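Long-range contact in RNA-directed RNA polymerase (Infectious pancreatic necrosis virus, PDB 2YI9), which copies RNA from an RNA template by joining ribonucleoside triphosphates, and probably occurs both free and covalently linked to the viral genome: residues Asp388-Leu393 and Ile401-Gly406. Sequence-based numbering, arbitrary orientation.
Sequences DNIYIL and IDLEKG. With MG (magnesium ion), chain F.
Asn389 and Asp402 stand side by side on one face of a β-hairpin and show how a non-hydrogen-bonded antiparallel pair can be turned into a metal site. Strand pairing puts both on that face; matching first torsions, CG anti to the carbonyl carbon (chi1 -53° and -68°), keep amide and carboxylate alongside, their planes 78° apart. Asn389 OD1 and Asp402 OD1 come within 2.8 Å of each other, two acceptors reconciled by the shared magnesium ion, 2.1 Å from Asn389 OD1. Four waters complete six ligands. Three are held by Tyr391 OH, Ile401 O and Asp402 OD2, so the hairpin grips the ion in its second shell too. Asn389 ND2 is tied to Tyr386 O, which fixes the rotation of the amide.

The opposite face is apolar. Ile390 meets Ile401 flank to flank, CB to CB at 4.1 Å, whereas Ile392 passes slantwise over Ile401, their CD1 methyls meeting at 3.8 Å. A reciprocal pair of nearly straight backbone hydrogen bonds joins Ile390 and Ile401, and Leu403 N reaches Asp388 O at 3.0 Å. Beyond the strands, one water links Asp388 OD2 with Leu403 O and Gly406 N.

The site is consistent with the polymerase active centre in the palm: Asp388 and Asn389 belong to the Ala-Asp-Asn motif C of birnaviruses, and Asp402 to motif A, which follows it in their permuted C-A-B order. The hairpin supplies the two central strands of the four-stranded antiparallel palm sheet, between 382-386 and 515-521, and helix 476-493 packs against the Ile390, Ile392 and Leu403 side.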
loop_
_atom_site.group_PDB
_atom_site.type_symbol
_atom_site.label_atom_id
_atom_site.label_comp_id
_atom_site.label_asym_id
_atom_site.label_seq_id
_atom_site.Cartn_x
_atom_site.Cartn_y
_atom_site.Cartn_z
ATOM N N ASP A 388 -5.405 6.931 1.066
ATOM C CA ASP A 388 -5.910 8.007 0.207
ATOM C C ASP A 388 -7.441 7.969 -0.022
ATOM O O ASP A 388 -7.928 8.630 -0.940
ATOM C CB ASP A 388 -5.146 8.025 -1.136
ATOM C CG ASP A 388 -5.258 6.727 -1.904
ATOM O OD1 ASP A 388 -5.357 5.661 -1.255
ATOM O OD2 ASP A 388 -5.230 6.772 -3.159
ATOM N N ASN A 389 -8.194 7.200 0.794
ATOM C CA ASN A 389 -9.662 7.123 0.690
ATOM C C ASN A 389 -10.296 7.766 1.903
ATOM O O ASN A 389 -9.885 7.507 3.046
ATOM C CB ASN A 389 -10.159 5.659 0.600
ATOM C CG ASN A 389 -9.494 4.874 -0.491
ATOM O OD1 ASN A 389 -9.880 4.947 -1.638
ATOM N ND2 ASN A 389 -8.444 4.142 -0.171
ATOM N N ILE A 390 -11.316 8.583 1.654
ATOM C CA ILE A 390 -12.083 9.243 2.704
ATOM C C ILE A 390 -13.548 8.895 2.449
ATOM O O ILE A 390 -14.014 8.999 1.321
ATOM C CB ILE A 390 -11.858 10.790 2.714
ATOM C CG1 ILE A 390 -10.404 11.162 3.068
ATOM C CG2 ILE A 390 -12.891 11.516 3.634
ATOM C CD1 ILE A 390 -9.993 12.617 2.651
ATOM N N TYR A 391 -14.263 8.496 3.493
ATOM C CA TYR A 391 -15.695 8.225 3.409
ATOM C C TYR A 391 -16.401 9.174 4.345
ATOM O O TYR A 391 -16.025 9.289 5.510
ATOM C CB TYR A 391 -16.026 6.759 3.751
ATOM C CG TYR A 391 -15.323 5.787 2.834
ATOM C CD1 TYR A 391 -15.846 5.478 1.583
ATOM C CD2 TYR A 391 -14.096 5.227 3.188
ATOM C CE1 TYR A 391 -15.195 4.588 0.728
ATOM C CE2 TYR A 391 -13.415 4.371 2.322
ATOM C CZ TYR A 391 -13.975 4.048 1.098
ATOM O OH TYR A 391 -13.324 3.183 0.253
ATOM N N ILE A 392 -17.381 9.894 3.826
ATOM C CA ILE A 392 -18.165 10.817 4.628
ATOM C C ILE A 392 -19.640 10.475 4.522
ATOM O O ILE A 392 -20.175 10.323 3.419
ATOM C CB ILE A 392 -17.891 12.312 4.260
ATOM C CG1 ILE A 392 -16.467 12.749 4.707
ATOM C CG2 ILE A 392 -18.997 13.257 4.852
ATOM C CD1 ILE A 392 -15.994 14.118 4.145
ATOM N N LEU A 393 -20.293 10.377 5.681
ATOM C CA LEU A 393 -21.732 10.220 5.773
ATOM C C LEU A 393 -22.241 11.554 6.324
ATOM O O LEU A 393 -21.921 11.910 7.460
ATOM C CB LEU A 393 -22.119 9.062 6.717
ATOM C CG LEU A 393 -23.580 8.564 6.670
ATOM C CD1 LEU A 393 -23.777 7.390 7.609
ATOM C CD2 LEU A 393 -24.553 9.631 7.128
ATOM N N ILE A 401 -14.617 9.604 -1.302
ATOM C CA ILE A 401 -13.673 10.608 -1.774
ATOM C C ILE A 401 -12.298 9.982 -1.930
ATOM O O ILE A 401 -11.894 9.166 -1.100
ATOM C CB ILE A 401 -13.671 11.821 -0.792
ATOM C CG1 ILE A 401 -15.053 12.526 -0.764
ATOM C CG2 ILE A 401 -12.524 12.846 -1.070
ATOM C CD1 ILE A 401 -15.469 12.967 0.603
ATOM N N ASP A 402 -11.576 10.360 -2.992
ATOM C CA ASP A 402 -10.201 9.890 -3.169
ATOM C C ASP A 402 -9.306 11.066 -3.314
ATOM O O ASP A 402 -9.668 12.039 -3.971
ATOM C CB ASP A 402 -10.046 9.015 -4.435
ATOM C CG ASP A 402 -10.739 7.674 -4.372
ATOM O OD1 ASP A 402 -10.675 7.018 -3.314
ATOM O OD2 ASP A 402 -11.360 7.284 -5.371
ATOM N N LEU A 403 -8.097 10.964 -2.780
ATOM C CA LEU A 403 -7.075 11.972 -3.081
ATOM C C LEU A 403 -6.767 11.739 -4.569
ATOM O O LEU A 403 -6.839 10.590 -5.044
ATOM C CB LEU A 403 -5.804 11.767 -2.238
ATOM C CG LEU A 403 -5.988 11.758 -0.710
ATOM C CD1 LEU A 403 -4.643 11.707 -0.008
ATOM C CD2 LEU A 403 -6.882 12.953 -0.216
ATOM N N GLU A 404 -6.530 12.810 -5.319
ATOM C CA GLU A 404 -6.250 12.665 -6.751
ATOM C C GLU A 404 -4.786 12.288 -6.885
ATOM O O GLU A 404 -3.922 13.073 -6.479
ATOM C CB GLU A 404 -6.582 13.972 -7.500
ATOM C CG GLU A 404 -6.263 13.940 -8.983
ATOM C CD GLU A 404 -6.439 15.253 -9.726
ATOM O OE1 GLU A 404 -6.466 16.320 -9.072
ATOM O OE2 GLU A 404 -6.465 15.221 -10.977
ATOM N N LYS A 405 -4.515 11.053 -7.386
ATOM C CA LYS A 405 -3.165 10.464 -7.534
ATOM C C LYS A 405 -2.402 10.725 -6.228
ATOM O O LYS A 405 -1.398 11.453 -6.232
ATOM C CB LYS A 405 -2.473 11.054 -8.781
ATOM C CG LYS A 405 -3.182 10.567 -10.028
ATOM C CD LYS A 405 -2.840 11.327 -11.274
ATOM C CE LYS A 405 -3.662 10.780 -12.415
ATOM N NZ LYS A 405 -5.003 11.410 -12.492
ATOM N N GLY A 406 -3.006 10.251 -5.111
ATOM C CA GLY A 406 -2.593 10.495 -3.725
ATOM C C GLY A 406 -1.127 10.768 -3.470
ATOM O O GLY A 406 -0.761 11.818 -2.932
HETATM MG MG MG F . -11.584 5.232 -2.862
HETATM O O HOH W 1 -5.292 8.531 -5.072
HETATM O O HOH W 2 -12.532 3.563 -2.183
HETATM O O HOH W 3 -12.740 6.537 -1.507
HETATM O O HOH W 4 -12.994 5.428 -4.382
HETATM O O HOH W 5 -10.215 4.047 -4.211
#